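Local coordinates for protein PrgZ (Enterococcus faecalis, PDB 4FAJ) that binds peptide pheromone as a membrane-anchored extracellular receptor of the solute-binding protein family and probably serves peptide import into the cell, at residues E92-L97 against P105-G110; V159-A164 against L206-Y211. All coordinates share one frame; numbering follows the deposited sequence.

Contact 1: residues E92-L97 against P105-G110; sequences EGLYRL and PAIAAG
Ala106 presses its methyl into a hollow between Gly93, Arg96 and Glu92: CB lies 3.3 Å from Gly93 O and against CG and CD of Glu92, with Arg96 CB beside it. A side chain this small suits the spot, because the backbones come close enough to bond directly. Leu94 O is gripped twice, by Ala106 N at 2.9 Å and by Ala108 N, the latter in the carbonyl plane on a lone pair; Gly93 O takes Ile107 N. Three successive amides of the 105-110 loop are thus satisfied by two neighbouring carbonyls.

Ile107 runs past Glu92 in the opposite direction, its CG1 3.5 Å from Glu92 OE1. Glu92 stretches out with CG anti to its backbone nitrogen (chi1 -176°), which lays CG, CD and OE2 along the Ala106 methyl while the carboxylate oxygens reach a polar cluster: OE2 receives Arg96 NH2 in a salt bridge and Tyr261 OH, while OE1 receives Trp262 NE1. Arg96 also pairs with Asp556.

The methyl of Ala108 is the second bump. Its CB sits obliquely against the Tyr95 ring, 3.6 Å from CZ, and also meets Leu94 CB. Although CB of Tyr95 points away from the loop, chi1 of -56° swings the ring back along it, past Pro105 to Gly110. There Tyr95 OH donates to the backbone carbonyl oxygen Gly110 O (2.8 Å) near the ring plane, on a lone pair of that carbonyl.

Tyr95 and Pro105 form a non-hydrogen-bonded antiparallel pair at the end of 95-97/103-105, a two-stranded antiparallel beta-hairpin of this solute-binding protein; after Pro105 the chain runs on alongside residues 93-94 and gives its amides to their carbonyls.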
loop_
_atom_site.group_PDB
_atom_site.type_symbol
_atom_site.label_atom_id
_atom_site.label_comp_id
_atom_site.label_asym_id
_atom_site.label_seq_id
_atom_site.Cartn_x
_atom_site.Cartn_y
_atom_site.Cartn_z
ATOM N N GLU A 92 -1.278 6.138 -16.204
ATOM C CA GLU A 92 -2.727 6.254 -16.023
ATOM C C GLU A 92 -3.390 4.935 -16.397
ATOM O O GLU A 92 -2.900 4.210 -17.261
ATOM C CB GLU A 92 -3.279 7.373 -16.910
ATOM C CG GLU A 92 -4.764 7.640 -16.713
ATOM C CD GLU A 92 -5.257 8.796 -17.539
ATOM O OE1 GLU A 92 -5.255 8.695 -18.793
ATOM O OE2 GLU A 92 -5.662 9.801 -16.925
ATOM N N GLY A 93 -4.489 4.622 -15.720
ATOM C CA GLY A 93 -5.263 3.415 -15.982
ATOM C C GLY A 93 -6.644 3.730 -16.531
ATOM O O GLY A 93 -6.936 4.868 -16.936
ATOM N N LEU A 94 -7.494 2.716 -16.563
ATOM C CA LEU A 94 -8.842 2.878 -17.101
ATOM C C LEU A 94 -9.654 3.903 -16.307
ATOM O O LEU A 94 -10.423 4.680 -16.895
ATOM C CB LEU A 94 -9.573 1.543 -17.134
ATOM C CG LEU A 94 -9.033 0.531 -18.153
ATOM C CD1 LEU A 94 -9.647 -0.836 -17.920
ATOM C CD2 LEU A 94 -9.285 0.998 -19.584
ATOM N N TYR A 95 -9.486 3.866 -14.981
ATOM C CA TYR A 95 -10.156 4.775 -14.052
ATOM C C TYR A 95 -9.135 5.428 -13.103
ATOM O O TYR A 95 -8.024 4.914 -12.891
ATOM C CB TYR A 95 -11.271 4.035 -13.269
ATOM C CG TYR A 95 -12.250 3.405 -14.208
ATOM C CD1 TYR A 95 -13.313 4.139 -14.720
ATOM C CD2 TYR A 95 -12.058 2.110 -14.683
ATOM C CE1 TYR A 95 -14.176 3.593 -15.635
ATOM C CE2 TYR A 95 -12.926 1.553 -15.607
ATOM C CZ TYR A 95 -13.977 2.296 -16.078
ATOM O OH TYR A 95 -14.837 1.776 -17.000
ATOM N N ARG A 96 -9.526 6.587 -12.579
ATOM C CA ARG A 96 -8.723 7.403 -11.668
ATOM C C ARG A 96 -9.656 7.890 -10.554
ATOM O O ARG A 96 -10.774 8.343 -10.838
ATOM C CB ARG A 96 -8.149 8.606 -12.417
ATOM C CG ARG A 96 -7.267 9.539 -11.569
ATOM C CD ARG A 96 -7.072 10.873 -12.256
ATOM N NE ARG A 96 -6.260 10.782 -13.477
ATOM C CZ ARG A 96 -4.926 10.744 -13.518
ATOM N NH1 ARG A 96 -4.196 10.780 -12.401
ATOM N NH2 ARG A 96 -4.309 10.677 -14.692
ATOM N N LEU A 97 -9.202 7.802 -9.302
ATOM C CA LEU A 97 -10.025 8.228 -8.169
ATOM C C LEU A 97 -10.264 9.727 -8.157
ATOM O O LEU A 97 -9.360 10.529 -8.449
ATOM C CB LEU A 97 -9.407 7.793 -6.830
ATOM C CG LEU A 97 -9.258 6.294 -6.576
ATOM C CD1 LEU A 97 -8.901 6.087 -5.094
ATOM C CD2 LEU A 97 -10.494 5.461 -6.969
ATOM N N PRO A 105 -13.905 7.785 -15.044
ATOM C CA PRO A 105 -13.274 7.434 -16.331
ATOM C C PRO A 105 -11.990 8.218 -16.637
ATOM O O PRO A 105 -11.982 9.449 -16.573
ATOM C CB PRO A 105 -14.367 7.770 -17.357
ATOM C CG PRO A 105 -15.630 7.531 -16.631
ATOM C CD PRO A 105 -15.363 7.965 -15.196
ATOM N N ALA A 106 -10.908 7.493 -16.906
ATOM C CA ALA A 106 -9.612 8.096 -17.228
ATOM C C ALA A 106 -9.279 7.685 -18.667
ATOM O O ALA A 106 -9.691 8.369 -19.597
ATOM C CB ALA A 106 -8.546 7.659 -16.230
ATOM N N ILE A 107 -8.609 6.552 -18.866
ATOM C CA ILE A 107 -8.441 6.005 -20.223
ATOM C C ILE A 107 -9.773 5.464 -20.769
ATOM O O ILE A 107 -10.036 5.559 -21.962
ATOM C CB ILE A 107 -7.340 4.913 -20.279
ATOM C CG1 ILE A 107 -5.967 5.548 -20.024
ATOM C CG2 ILE A 107 -7.323 4.188 -21.642
ATOM C CD1 ILE A 107 -4.870 4.549 -19.773
ATOM N N ALA A 108 -10.589 4.877 -19.893
ATOM C CA ALA A 108 -11.942 4.459 -20.243
ATOM C C ALA A 108 -12.814 5.681 -20.571
ATOM O O ALA A 108 -12.703 6.721 -19.919
ATOM C CB ALA A 108 -12.565 3.649 -19.094
ATOM N N ALA A 109 -13.689 5.545 -21.567
ATOM C CA ALA A 109 -14.576 6.638 -21.964
ATOM C C ALA A 109 -15.814 6.770 -21.081
ATOM O O ALA A 109 -16.546 7.757 -21.170
ATOM C CB ALA A 109 -14.993 6.490 -23.428
ATOM N N GLY A 110 -16.058 5.770 -20.245
ATOM C CA GLY A 110 -17.223 5.769 -19.371
ATOM C C GLY A 110 -17.086 4.664 -18.349
ATOM O O GLY A 110 -16.151 3.876 -18.408
#

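Contact 2: residues V159-A164 against L206-Y211; sequences VELFSA and LSLTAY
This is an aromatic stack between two 3-10 turns, buried in the fold where the loop after helix 139-150 meets the loop after helix 202-205. The rings of Phe162 and Tyr211 lie face to face, nearly parallel at 13° with centroids 4.1 Å apart, and run in opposite directions so that Tyr211 CZ lies over the centre of the Phe162 ring and Phe162 CZ over that of Tyr211. In both residues CG stands anti to the carbonyl carbon (chi1 -73° and -82°), which brings each ring across to the other segment.

Tyrosine rather than a plain hydrocarbon ring suits position 211: its hydroxyl passes Phe162 and donates to Leu161 O at 2.7 Å. The carbonyl meets the ring at its edge, but the hydroxyl approaches from above the carbonyl plane, away from a lone pair. At the edge of the Phe162 ring, Ala210 O lies 3.6 Å from CZ.

Leu161 packs beside the stack, its CB near Tyr211 CE1. Its CD1 meets Ala210 CB at 3.6 Å, and both its methyls, CD2 closest at 3.9 Å, rest on Leu208 CD1, while the two leucines cross at about a right angle.

Trp146 of helix 139-150 meets both stacked rings edge-to-face and bonds Tyr211 O through NE1. Val149 and Val150 of that helix pack on Phe162, and Phe202 and Leu205 of helix 202-205 on Tyr211.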
loop_
_atom_site.group_PDB
_atom_site.type_symbol
_atom_site.label_atom_id
_atom_site.label_comp_id
_atom_site.label_asym_id
_atom_site.label_seq_id
_atom_site.Cartn_x
_atom_site.Cartn_y
_atom_site.Cartn_z
ATOM N N VAL A 159 -0.624 -10.432 -7.797
ATOM C CA VAL A 159 -1.463 -11.431 -8.462
ATOM C C VAL A 159 -2.841 -11.587 -7.818
ATOM O O VAL A 159 -3.820 -11.815 -8.526
ATOM C CB VAL A 159 -0.777 -12.833 -8.581
ATOM C CG1 VAL A 159 0.408 -12.763 -9.491
ATOM C CG2 VAL A 159 -0.358 -13.390 -7.203
ATOM N N GLU A 160 -2.920 -11.430 -6.495
ATOM C CA GLU A 160 -4.178 -11.594 -5.753
ATOM C C GLU A 160 -5.256 -10.568 -6.166
ATOM O O GLU A 160 -6.446 -10.854 -6.090
ATOM C CB GLU A 160 -3.920 -11.493 -4.242
ATOM C CG GLU A 160 -5.098 -11.847 -3.355
ATOM C CD GLU A 160 -5.379 -13.342 -3.321
ATOM O OE1 GLU A 160 -6.570 -13.725 -3.393
ATOM O OE2 GLU A 160 -4.405 -14.130 -3.222
ATOM N N LEU A 161 -4.834 -9.388 -6.609
ATOM C CA LEU A 161 -5.756 -8.353 -7.084
ATOM C C LEU A 161 -6.566 -8.755 -8.317
ATOM O O LEU A 161 -7.577 -8.111 -8.639
ATOM C CB LEU A 161 -4.990 -7.069 -7.410
ATOM C CG LEU A 161 -4.320 -6.357 -6.239
ATOM C CD1 LEU A 161 -3.423 -5.217 -6.738
ATOM C CD2 LEU A 161 -5.355 -5.839 -5.265
ATOM N N PHE A 162 -6.104 -9.795 -9.014
ATOM C CA PHE A 162 -6.755 -10.302 -10.220
ATOM C C PHE A 162 -7.660 -11.513 -9.971
ATOM O O PHE A 162 -8.260 -12.034 -10.914
ATOM C CB PHE A 162 -5.688 -10.628 -11.280
ATOM C CG PHE A 162 -5.071 -9.403 -11.893
ATOM C CD1 PHE A 162 -4.132 -8.666 -11.195
ATOM C CD2 PHE A 162 -5.472 -8.953 -13.138
ATOM C CE1 PHE A 162 -3.578 -7.520 -11.738
ATOM C CE2 PHE A 162 -4.920 -7.798 -13.690
ATOM C CZ PHE A 162 -3.978 -7.087 -12.991
ATOM N N SER A 163 -7.790 -11.923 -8.704
ATOM C CA SER A 163 -8.483 -13.169 -8.343
ATOM C C SER A 163 -9.952 -13.192 -8.706
ATOM O O SER A 163 -10.504 -14.262 -8.951
ATOM C CB SER A 163 -8.336 -13.457 -6.845
ATOM O OG SER A 163 -6.969 -13.566 -6.516
ATOM N N ALA A 164 -10.581 -12.022 -8.762
ATOM C CA ALA A 164 -11.992 -11.911 -9.168
ATOM C C ALA A 164 -12.278 -12.344 -10.610
ATOM O O ALA A 164 -13.396 -12.752 -10.929
ATOM C CB ALA A 164 -12.481 -10.477 -8.945
ATOM N N LEU A 206 -9.889 -1.646 -11.023
ATOM C CA LEU A 206 -9.455 -1.140 -12.328
ATOM C C LEU A 206 -8.794 0.235 -12.264
ATOM O O LEU A 206 -8.259 0.702 -13.277
ATOM C CB LEU A 206 -10.645 -1.085 -13.304
ATOM C CG LEU A 206 -11.312 -2.413 -13.657
ATOM C CD1 LEU A 206 -12.488 -2.217 -14.626
ATOM C CD2 LEU A 206 -10.299 -3.424 -14.213
ATOM N N SER A 207 -8.845 0.894 -11.100
ATOM C CA SER A 207 -8.162 2.171 -10.906
ATOM C C SER A 207 -6.751 1.998 -10.326
ATOM O O SER A 207 -5.999 2.965 -10.237
ATOM C CB SER A 207 -8.984 3.092 -9.994
ATOM O OG SER A 207 -8.973 2.632 -8.658
ATOM N N LEU A 208 -6.406 0.777 -9.923
ATOM C CA LEU A 208 -5.141 0.519 -9.243
ATOM C C LEU A 208 -3.997 0.445 -10.246
ATOM O O LEU A 208 -4.162 -0.068 -11.362
ATOM C CB LEU A 208 -5.201 -0.799 -8.466
ATOM C CG LEU A 208 -6.255 -0.905 -7.354
ATOM C CD1 LEU A 208 -6.161 -2.253 -6.658
ATOM C CD2 LEU A 208 -6.114 0.232 -6.366
ATOM N N THR A 209 -2.828 0.911 -9.819
ATOM C CA THR A 209 -1.635 0.874 -10.671
ATOM C C THR A 209 -1.363 -0.536 -11.205
ATOM O O THR A 209 -0.937 -0.692 -12.341
ATOM C CB THR A 209 -0.388 1.463 -9.955
ATOM O OG1 THR A 209 -0.074 0.693 -8.789
ATOM C CG2 THR A 209 -0.628 2.925 -9.576
ATOM N N ALA A 210 -1.644 -1.563 -10.412
ATOM C CA ALA A 210 -1.478 -2.961 -10.864
ATOM C C ALA A 210 -2.265 -3.302 -12.130
ATOM O O ALA A 210 -1.856 -4.174 -12.905
ATOM C CB ALA A 210 -1.863 -3.934 -9.745
ATOM N N TYR A 211 -3.398 -2.622 -12.331
ATOM C CA TYR A 211 -4.222 -2.779 -13.535
ATOM C C TYR A 211 -3.867 -1.805 -14.687
ATOM O O TYR A 211 -4.529 -1.805 -15.728
ATOM C CB TYR A 211 -5.716 -2.632 -13.160
ATOM C CG TYR A 211 -6.358 -3.878 -12.592
ATOM C CD1 TYR A 211 -6.223 -4.215 -11.248
ATOM C CD2 TYR A 211 -7.120 -4.715 -13.402
ATOM C CE1 TYR A 211 -6.835 -5.352 -10.734
ATOM C CE2 TYR A 211 -7.728 -5.840 -12.899
ATOM C CZ TYR A 211 -7.591 -6.152 -11.566
ATOM O OH TYR A 211 -8.213 -7.272 -11.105
#

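How the contacts relate
Contact 1 and contact 2 have centres about 14 Å apart on the same side of the chain's centre, and follow in series along the sequence. They touch where the 206-211 segment reaches strand 95-97: Leu206 CB packs 3.8 Å from Tyr95 CD2, and Ser207 CB 3.6 Å from Tyr95 O. Helix 139-150 ties them further, since Trp146 meets Leu94 as well as the Phe162 and Tyr211 rings. Only contact 1 lies near an annotated metal site: the Glu92 side chain is about 6 Å from that of the zinc ligand Asp263, and the Arg96 side chain about 8 Å from a zinc ion. Contact 2 is away from those sites.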